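Long-range contacts in putative sugar ABC transport system, substrate-binding protein (Bordetella parapertussis, PDB 5IX8), which probably binds a sugar in the periplasm as the solute receptor of an ABC import system: residues 138-149 / 169-180; 224-233 / 244-252. All coordinates share one frame; numbering follows the deposited sequence. Where two conformers were deposited one is given.

Interaction 1: 138-149 / 169-180. With EDO (1,2-ethanediol), chain F.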
loop_
_atom_site.group_PDB
_atom_site.type_symbol
_atom_site.label_atom_id
_atom_site.label_comp_id
_atom_site.label_asym_id
_atom_site.label_seq_id
_atom_site.Cartn_x
_atom_site.Cartn_y
_atom_site.Cartn_z
ATOM N N ALA A 138 25.040 -5.448 -5.001
ATOM C CA ALA A 138 24.610 -6.756 -4.520
ATOM C C ALA A 138 24.983 -7.914 -5.442
ATOM O O ALA A 138 24.764 -9.070 -5.069
ATOM C CB ALA A 138 23.093 -6.762 -4.300
ATOM N N GLN A 139 25.550 -7.652 -6.614
ATOM C CA GLN A 139 25.983 -8.739 -7.490
ATOM C C GLN A 139 26.805 -9.772 -6.730
ATOM O O GLN A 139 27.770 -9.431 -6.040
ATOM C CB GLN A 139 26.812 -8.173 -8.633
ATOM C CG GLN A 139 27.386 -9.236 -9.506
ATOM C CD GLN A 139 28.079 -8.650 -10.708
ATOM O OE1 GLN A 139 28.782 -7.634 -10.608
ATOM N NE2 GLN A 139 27.869 -9.269 -11.861
ATOM N N GLY A 140 26.406 -11.040 -6.837
ATOM C CA GLY A 140 27.085 -12.103 -6.137
ATOM C C GLY A 140 26.716 -12.281 -4.670
ATOM O O GLY A 140 27.162 -13.259 -4.048
ATOM N N LYS A 141 25.899 -11.407 -4.099
ATOM C CA LYS A 141 25.645 -11.443 -2.664
ATOM C C LYS A 141 24.266 -12.013 -2.378
ATOM O O LYS A 141 23.357 -11.927 -3.206
ATOM C CB LYS A 141 25.760 -10.049 -2.049
ATOM C CG LYS A 141 27.089 -9.366 -2.375
ATOM C CD LYS A 141 27.248 -8.025 -1.681
ATOM C CE LYS A 141 28.686 -7.516 -1.898
ATOM N NZ LYS A 141 28.933 -6.183 -1.291
ATOM N N GLN A 142 24.123 -12.592 -1.185
ATOM C CA GLN A 142 22.903 -13.295 -0.813
ATOM C C GLN A 142 21.885 -12.376 -0.157
ATOM O O GLN A 142 22.224 -11.543 0.690
ATOM C CB GLN A 142 23.210 -14.466 0.110
ATOM C CG GLN A 142 24.004 -15.538 -0.580
ATOM C CD GLN A 142 24.284 -16.728 0.325
ATOM O OE1 GLN A 142 23.525 -17.006 1.255
ATOM N NE2 GLN A 142 25.383 -17.438 0.056
ATOM N N VAL A 143 20.624 -12.576 -0.533
ATOM C CA VAL A 143 19.501 -11.748 -0.128
ATOM C C VAL A 143 18.440 -12.658 0.485
ATOM O O VAL A 143 17.921 -13.558 -0.196
ATOM C CB VAL A 143 18.908 -10.982 -1.328
ATOM C CG1 VAL A 143 17.719 -10.101 -0.873
ATOM C CG2 VAL A 143 20.007 -10.135 -2.056
ATOM N N ILE A 144 18.111 -12.429 1.755
ATOM C CA ILE A 144 16.971 -13.098 2.382
ATOM C C ILE A 144 15.691 -12.443 1.891
ATOM O O ILE A 144 15.566 -11.205 1.935
ATOM C CB ILE A 144 17.063 -12.995 3.909
ATOM C CG1 ILE A 144 18.154 -13.923 4.453
ATOM C CG2 ILE A 144 15.686 -13.286 4.544
ATOM C CD1 ILE A 144 18.705 -13.506 5.845
ATOM N N VAL A 145 14.718 -13.263 1.476
ATOM C CA VAL A 145 13.416 -12.775 1.025
ATOM C C VAL A 145 12.365 -13.145 2.068
ATOM O O VAL A 145 12.168 -14.329 2.362
ATOM C CB VAL A 145 13.039 -13.332 -0.356
ATOM C CG1 VAL A 145 11.618 -12.870 -0.730
ATOM C CG2 VAL A 145 14.078 -12.903 -1.445
ATOM N N VAL A 146 11.712 -12.134 2.642
ATOM C CA VAL A 146 10.596 -12.292 3.582
ATOM C C VAL A 146 9.428 -11.674 2.823
ATOM O O VAL A 146 9.286 -10.445 2.835
ATOM C CB VAL A 146 10.859 -11.584 4.927
ATOM C CG1 VAL A 146 9.630 -11.648 5.863
ATOM C CG2 VAL A 146 12.046 -12.189 5.648
ATOM N N PRO A 147 8.621 -12.460 2.100
ATOM C CA PRO A 147 7.775 -11.905 1.040
ATOM C C PRO A 147 6.431 -11.388 1.494
ATOM O O PRO A 147 5.728 -10.767 0.686
ATOM C CB PRO A 147 7.543 -13.113 0.124
ATOM C CG PRO A 147 7.521 -14.258 1.062
ATOM C CD PRO A 147 8.698 -13.928 2.008
ATOM N N GLY A 148 6.041 -11.647 2.725
ATOM C CA GLY A 148 4.729 -11.272 3.170
ATOM C C GLY A 148 3.779 -12.445 3.167
ATOM O O GLY A 148 4.170 -13.619 3.121
ATOM N N ALA A 149 2.492 -12.107 3.263
ATOM C CA ALA A 149 1.436 -13.100 3.375
ATOM C C ALA A 149 1.032 -13.601 1.992
ATOM O O ALA A 149 1.213 -12.912 0.977
ATOM C CB ALA A 149 0.227 -12.498 4.064
ATOM N N CYS A 169 20.930 -8.657 -11.944
ATOM C CA CYS A 169 22.252 -8.145 -11.608
ATOM C C CYS A 169 23.093 -9.160 -10.836
ATOM O O CYS A 169 24.172 -8.817 -10.349
ATOM C CB CYS A 169 22.152 -6.826 -10.841
ATOM S SG CYS A 169 21.573 -6.879 -9.120
ATOM N N GLY A 170 22.638 -10.399 -10.729
ATOM C CA GLY A 170 23.451 -11.440 -10.137
ATOM C C GLY A 170 23.309 -11.602 -8.644
ATOM O O GLY A 170 24.135 -12.293 -8.032
ATOM N N ALA A 171 22.287 -11.011 -8.034
ATOM C CA ALA A 171 22.070 -11.257 -6.621
ATOM C C ALA A 171 21.468 -12.648 -6.434
ATOM O O ALA A 171 20.795 -13.189 -7.322
ATOM C CB ALA A 171 21.167 -10.178 -6.023
ATOM N N LYS A 172 21.761 -13.252 -5.287
ATOM C CA LYS A 172 21.358 -14.626 -4.974
ATOM C C LYS A 172 20.279 -14.576 -3.894
ATOM O O LYS A 172 20.574 -14.381 -2.717
ATOM C CB LYS A 172 22.558 -15.446 -4.524
ATOM C CG LYS A 172 23.750 -15.354 -5.493
ATOM C CD LYS A 172 24.969 -16.092 -4.972
ATOM C CE LYS A 172 25.890 -16.482 -6.121
ATOM N NZ LYS A 172 27.171 -17.099 -5.645
ATOM N N LEU A 173 19.034 -14.757 -4.299
ATOM C CA LEU A 173 17.896 -14.671 -3.392
ATOM C C LEU A 173 17.564 -16.029 -2.795
ATOM O O LEU A 173 17.710 -17.056 -3.467
ATOM C CB LEU A 173 16.662 -14.145 -4.143
ATOM C CG LEU A 173 16.463 -12.631 -4.296
ATOM C CD1 LEU A 173 17.707 -11.964 -4.878
ATOM C CD2 LEU A 173 15.240 -12.337 -5.187
ATOM N N THR A 174 17.127 -16.032 -1.525
ATOM C CA THR A 174 16.539 -17.243 -0.934
ATOM C C THR A 174 15.173 -17.465 -1.568
ATOM O O THR A 174 14.581 -16.530 -2.105
ATOM C CB THR A 174 16.328 -17.112 0.578
ATOM O OG1 THR A 174 15.318 -16.117 0.825
ATOM C CG2 THR A 174 17.610 -16.747 1.323
ATOM N N PRO A 175 14.643 -18.684 -1.527
ATOM C CA PRO A 175 13.231 -18.856 -1.909
ATOM C C PRO A 175 12.336 -18.078 -0.965
ATOM O O PRO A 175 12.755 -17.624 0.096
ATOM C CB PRO A 175 12.989 -20.358 -1.784
ATOM C CG PRO A 175 14.102 -20.884 -1.030
ATOM C CD PRO A 175 15.284 -19.960 -1.169
ATOM N N ALA A 176 11.079 -17.917 -1.359
ATOM C CA ALA A 176 10.157 -17.068 -0.613
ATOM C C ALA A 176 9.026 -17.917 -0.049
ATOM O O ALA A 176 8.315 -18.594 -0.798
ATOM C CB ALA A 176 9.603 -15.969 -1.508
ATOM N N ALA A 177 8.833 -17.850 1.259
ATOM C CA ALA A 177 7.755 -18.586 1.921
ATOM C C ALA A 177 6.669 -17.563 2.281
ATOM O O ALA A 177 6.875 -16.706 3.153
ATOM C CB ALA A 177 8.268 -19.336 3.153
ATOM N N PHE A 178 5.506 -17.673 1.652
ATOM C CA PHE A 178 4.426 -16.710 1.845
ATOM C C PHE A 178 3.574 -17.193 3.016
ATOM O O PHE A 178 2.919 -18.237 2.921
ATOM C CB PHE A 178 3.576 -16.579 0.586
ATOM C CG PHE A 178 4.245 -15.837 -0.553
ATOM C CD1 PHE A 178 5.208 -16.463 -1.346
ATOM C CD2 PHE A 178 3.918 -14.505 -0.823
ATOM C CE1 PHE A 178 5.838 -15.760 -2.394
ATOM C CE2 PHE A 178 4.503 -13.819 -1.869
ATOM C CZ PHE A 178 5.480 -14.435 -2.661
ATOM N N ARG A 179 3.619 -16.467 4.134
ATOM C CA ARG A 179 2.986 -16.930 5.360
ATOM C C ARG A 179 2.901 -15.760 6.324
ATOM O O ARG A 179 3.599 -14.755 6.163
ATOM C CB ARG A 179 3.790 -18.065 6.008
ATOM C CG ARG A 179 5.191 -17.536 6.346
ATOM C CD ARG A 179 6.140 -18.578 6.782
ATOM N NE ARG A 179 5.790 -18.982 8.128
ATOM C CZ ARG A 179 6.664 -19.351 9.050
ATOM N NH1 ARG A 179 6.213 -19.747 10.214
ATOM N NH2 ARG A 179 7.968 -19.341 8.799
ATOM N N GLY A 180 2.058 -15.923 7.333
ATOM C CA GLY A 180 1.868 -14.912 8.352
ATOM C C GLY A 180 0.891 -13.840 7.923
ATOM O O GLY A 180 0.144 -13.991 6.956
HETATM C C1 EDO F . 0.536 -18.908 8.050
HETATM O O1 EDO F . -0.072 -17.848 7.323
HETATM C C2 EDO F . -0.007 -20.209 7.505
HETATM O O2 EDO F . 0.602 -20.455 6.229
HETATM O O HOH W 1 10.886 -16.647 2.973
#
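Thr-174 OG1 takes part in two hydrogen bonds, accepting one from Val-145 N at 3.0 Å and donating one to its own neighbour, Pro-175 O, at 3.1 Å. Its first torsion (chi1 67°) sets OG1 between backbone N and carbonyl carbon, which brings the hydroxyl within reach of Val-145 N, so that a side chain takes up the next N-H of 142-145. On the N-terminal side of this bond the pairing is parallel: Lys-172 N bonds to Lys-141 O, Val-143 N to Lys-172 O at 2.8 Å, and Thr-174 N to Val-143 O, the last almost in line with the carbonyl bond (C=O...N 168°). Beyond it the chains separate enough for one water to bridge them, donating to Val-145 O and accepting from Ala-177 N; Arg-179 N to Gly-148 O is the final direct bond.

Apolar groups line one side. Val-143 and Leu-173 run alongside each other, while CG2 of Val-145 meets Leu-173 CG at 3.7 Å and its CG1 reaches Ala-176 CB. Pro-147 then lies over the Phe-178 ring, its CB 3.8 Å from the centroid and 16° off the normal, a CH-pi contact displaced toward the rim; Ala-149 O comes to the ring edge in plane. At the opposite end, the type II turn of 138-141 presents Gly-140 N to Gly-170 O at 2.9 Å, the N-H arriving from above the carbonyl plane. Gly-170 itself closes helix 154-168 in a Schellman motif.

The two strands and that helix form a beta-alpha-beta unit. Helix 154-168 covers Val-145, Leu-173 and Ala-176 through Tyr-159, Phe-162 and Ala-166; Ile-144 turns to helix 184-197, strand 201-205 continues the sheet beyond 142-145, and a disulfide ties Cys-169 to Cys-134 of helix 122-135.

Interaction 2: 224-233 / 244-252. With SO4 (sulfate ion), chain D.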
loop_
_atom_site.group_PDB
_atom_site.type_symbol
_atom_site.label_atom_id
_atom_site.label_comp_id
_atom_site.label_asym_id
_atom_site.label_seq_id
_atom_site.Cartn_x
_atom_site.Cartn_y
_atom_site.Cartn_z
ATOM N N ARG A 224 23.902 -8.882 13.078
ATOM C CA ARG A 224 24.148 -9.100 11.655
ATOM C C ARG A 224 24.027 -7.778 10.912
ATOM O O ARG A 224 22.951 -7.155 10.929
ATOM C CB ARG A 224 23.162 -10.124 11.074
ATOM C CG ARG A 224 23.468 -11.574 11.466
ATOM C CD ARG A 224 24.579 -12.186 10.590
ATOM N NE ARG A 224 24.180 -12.320 9.181
ATOM C CZ ARG A 224 23.446 -13.329 8.714
ATOM N NH1 ARG A 224 23.021 -14.294 9.567
ATOM N NH2 ARG A 224 23.131 -13.375 7.411
ATOM N N PRO A 225 25.064 -7.339 10.247
ATOM C CA PRO A 225 25.028 -6.034 9.576
ATOM C C PRO A 225 24.307 -6.084 8.242
ATOM O O PRO A 225 24.791 -5.514 7.258
ATOM C CB PRO A 225 26.514 -5.707 9.386
ATOM C CG PRO A 225 27.141 -7.089 9.185
ATOM C CD PRO A 225 26.377 -8.010 10.137
ATOM N N VAL A 226 23.169 -6.738 8.183
ATOM C CA VAL A 226 22.435 -6.801 6.924
ATOM C C VAL A 226 21.757 -5.465 6.674
ATOM O O VAL A 226 21.381 -4.748 7.614
ATOM C CB VAL A 226 21.408 -7.947 6.916
ATOM C CG1 VAL A 226 22.121 -9.305 6.952
ATOM C CG2 VAL A 226 20.406 -7.810 8.085
ATOM N N LYS A 227 21.567 -5.156 5.391
ATOM C CA LYS A 227 20.833 -3.973 4.964
ATOM C C LYS A 227 19.441 -4.409 4.560
ATOM O O LYS A 227 19.289 -5.394 3.830
ATOM C CB LYS A 227 21.518 -3.268 3.791
ATOM C CG LYS A 227 22.902 -2.773 4.140
ATOM C CD LYS A 227 23.605 -2.232 2.910
ATOM C CE LYS A 227 24.870 -1.517 3.328
ATOM N NZ LYS A 227 24.494 -0.445 4.313
ATOM N N VAL A 228 18.436 -3.672 5.011
ATOM C CA VAL A 228 17.038 -4.050 4.818
ATOM C C VAL A 228 16.409 -3.136 3.776
ATOM O O VAL A 228 16.693 -1.932 3.741
ATOM C CB VAL A 228 16.264 -4.014 6.154
ATOM C CG1 VAL A 228 14.779 -4.353 5.944
ATOM C CG2 VAL A 228 16.929 -4.979 7.137
ATOM N N LEU A 229 15.615 -3.731 2.889
ATOM C CA LEU A 229 14.775 -3.026 1.933
ATOM C C LEU A 229 13.342 -3.214 2.361
ATOM O O LEU A 229 12.950 -4.317 2.768
ATOM C CB LEU A 229 14.950 -3.583 0.515
ATOM C CG LEU A 229 16.361 -3.359 -0.041
ATOM C CD1 LEU A 229 17.222 -4.567 0.161
ATOM C CD2 LEU A 229 16.309 -2.963 -1.503
ATOM N N THR A 230 12.554 -2.153 2.250
ATOM C CA THR A 230 11.171 -2.255 2.660
ATOM C C THR A 230 10.365 -1.180 1.942
ATOM O O THR A 230 10.850 -0.521 1.016
ATOM C CB THR A 230 11.087 -2.146 4.189
ATOM O OG1 THR A 230 9.784 -2.540 4.651
ATOM C CG2 THR A 230 11.381 -0.733 4.634
ATOM N N SER A 231 9.108 -1.021 2.361
ATOM C CA SER A 231 8.209 -0.111 1.686
ATOM C C SER A 231 7.308 0.553 2.711
ATOM O O SER A 231 6.982 -0.042 3.737
ATOM C CB SER A 231 7.398 -0.870 0.628
ATOM O OG SER A 231 6.629 0.039 -0.142
ATOM N N ALA A 232 6.949 1.804 2.424
ATOM C CA ALA A 232 6.009 2.635 3.174
ATOM C C ALA A 232 6.661 3.251 4.407
ATOM O O ALA A 232 6.911 2.566 5.403
ATOM C CB ALA A 232 4.751 1.856 3.566
HETATM N N MSE A 233 6.927 4.554 4.346
HETATM C CA MSE A 233 7.679 5.218 5.396
HETATM C C MSE A 233 6.926 5.375 6.692
HETATM O O MSE A 233 5.732 5.659 6.690
HETATM C CB MSE A 233 8.106 6.613 4.944
HETATM C CG MSE A 233 9.176 6.565 3.823
HETATM SE SE MSE A 233 10.944 6.124 4.512
HETATM C CE MSE A 233 11.307 7.700 5.597
ATOM N N GLY A 244 22.272 3.683 7.919
ATOM C CA GLY A 244 22.643 2.632 6.999
ATOM C C GLY A 244 21.921 1.318 7.177
ATOM O O GLY A 244 22.214 0.368 6.445
ATOM N N ARG A 245 20.996 1.217 8.124
ATOM C CA ARG A 245 20.343 -0.069 8.372
ATOM C C ARG A 245 19.271 -0.382 7.326
ATOM O O ARG A 245 19.104 -1.548 6.934
ATOM C CB ARG A 245 19.741 -0.075 9.770
ATOM C CG ARG A 245 18.899 -1.290 10.060
ATOM C CD ARG A 245 19.719 -2.590 10.075
ATOM N NE ARG A 245 20.540 -2.710 11.290
ATOM C CZ ARG A 245 21.384 -3.712 11.528
ATOM N NH1 ARG A 245 21.557 -4.677 10.624
ATOM N NH2 ARG A 245 22.069 -3.744 12.665
ATOM N N LEU A 246 18.543 0.642 6.866
ATOM C CA LEU A 246 17.612 0.517 5.748
ATOM C C LEU A 246 18.297 1.073 4.509
ATOM O O LEU A 246 18.693 2.247 4.485
ATOM C CB LEU A 246 16.298 1.267 5.995
ATOM C CG LEU A 246 15.363 0.795 7.117
ATOM C CD1 LEU A 246 14.103 1.698 7.161
ATOM C CD2 LEU A 246 14.974 -0.681 6.995
ATOM N N LEU A 247 18.442 0.228 3.491
ATOM C CA LEU A 247 19.076 0.663 2.248
ATOM C C LEU A 247 18.154 1.557 1.449
ATOM O O LEU A 247 18.590 2.558 0.861
ATOM C CB LEU A 247 19.460 -0.558 1.415
ATOM C CG LEU A 247 19.995 -0.316 0.005
ATOM C CD1 LEU A 247 21.271 0.523 0.022
ATOM C CD2 LEU A 247 20.204 -1.656 -0.704
ATOM N N ALA A 248 16.874 1.212 1.423
ATOM C CA ALA A 248 15.905 1.921 0.616
ATOM C C ALA A 248 14.522 1.579 1.121
ATOM O O ALA A 248 14.260 0.446 1.561
ATOM C CB ALA A 248 16.024 1.536 -0.866
ATOM N N VAL A 249 13.633 2.557 1.019
ATOM C CA VAL A 249 12.243 2.385 1.400
ATOM C C VAL A 249 11.417 2.947 0.275
ATOM O O VAL A 249 11.505 4.144 -0.022
ATOM C CB VAL A 249 11.889 3.112 2.715
ATOM C CG1 VAL A 249 10.394 2.920 3.015
ATOM C CG2 VAL A 249 12.771 2.611 3.879
ATOM N N ALA A 250 10.581 2.125 -0.311
ATOM C CA ALA A 250 9.697 2.666 -1.335
ATOM C C ALA A 250 8.651 3.569 -0.674
ATOM O O ALA A 250 8.081 3.210 0.356
ATOM C CB ALA A 250 9.053 1.524 -2.115
ATOM N N SER A 251 8.437 4.766 -1.234
ATOM C CA SER A 251 7.381 5.652 -0.732
ATOM C C SER A 251 6.020 5.105 -1.156
ATOM O O SER A 251 5.830 4.768 -2.320
ATOM C CB SER A 251 7.581 7.081 -1.288
ATOM O OG SER A 251 6.443 7.931 -1.084
ATOM N N GLU A 252 5.080 4.986 -0.218
ATOM C CA GLU A 252 3.695 4.660 -0.556
ATOM C C GLU A 252 2.821 5.827 -0.124
ATOM O O GLU A 252 2.514 5.972 1.073
ATOM C CB GLU A 252 3.263 3.363 0.112
ATOM C CG GLU A 252 4.021 2.178 -0.493
ATOM C CD GLU A 252 3.488 0.830 -0.030
ATOM O OE1 GLU A 252 2.314 0.502 -0.325
ATOM O OE2 GLU A 252 4.238 0.094 0.650
HETATM S S SO4 D . 21.476 -0.297 13.924
HETATM O O1 SO4 D . 21.868 0.819 13.084
HETATM O O2 SO4 D . 20.234 -0.886 13.409
HETATM O O3 SO4 D . 22.533 -1.306 13.918
HETATM O O4 SO4 D . 21.279 0.212 15.276
HETATM O O HOH W 2 5.665 6.110 2.329
#
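Arg-245 supplies the charged group at one end of the contact, reaching back to 224-226. Its NH1 donates to Arg-224 O at 2.9 Å, within the guanidinium plane, and to Val-226 O at 3.0 Å on a carbonyl lone pair. Bends at chi2 and chi3 (65° and 74°) also bring NE and NH2 to sulfate O2 and O3, each at 2.8 Å; Arg-220 NE holds the same ion, probably taken up from the crystallisation liquor.

Parallel backbone pairing follows. Val-228 N bonds to Arg-245 O and Leu-247 N to Val-228 O; after the corner at Leu-247, Thr-230 and Ala-232 continue the ladder with Ala-248 and Ala-250, ending in Ala-232 N to Ala-250 O at 2.7 Å.

Among apolar groups, the Leu-246 side chain slants across that of Val-228, CD2 against CB, Thr-230 CG2 lies beside Val-249 CG2, and the selenium of selenomethionine Met-233 rests 3.6 Å from Val-249 CG1.

At the far end Ser-231 OG donates to Glu-252 OE2 at 2.5 Å, from above the carboxylate plane, while OE1 forms a salt bridge with Arg-158.

Two polar groups of side chains thus bracket a middle where the side chains that meet are mostly apolar and Ala-248 N is buried without a partner, consistent with the break in strand 246-250.

In the fold
Both contacts are parallel strand pairs of beta-alpha-beta units in one mixed sheet, with centres about 14 Å apart. Interaction 1 joins the outermost strand 172-173 to 142-145 and is only partly buried; interaction 2 pairs 227-231 with 246-250 farther inside the sheet, where 12 of 18 touching residues are buried. Strand 201-205 lies between the two pairs and bonds to both 142-145 and 227-231. Their chemistry follows their positions. At the sheet margin, side-chain and solvent-mediated bonds supplement a short ladder. In the interior, the ladder runs longer, with charged side chains confined to its ends.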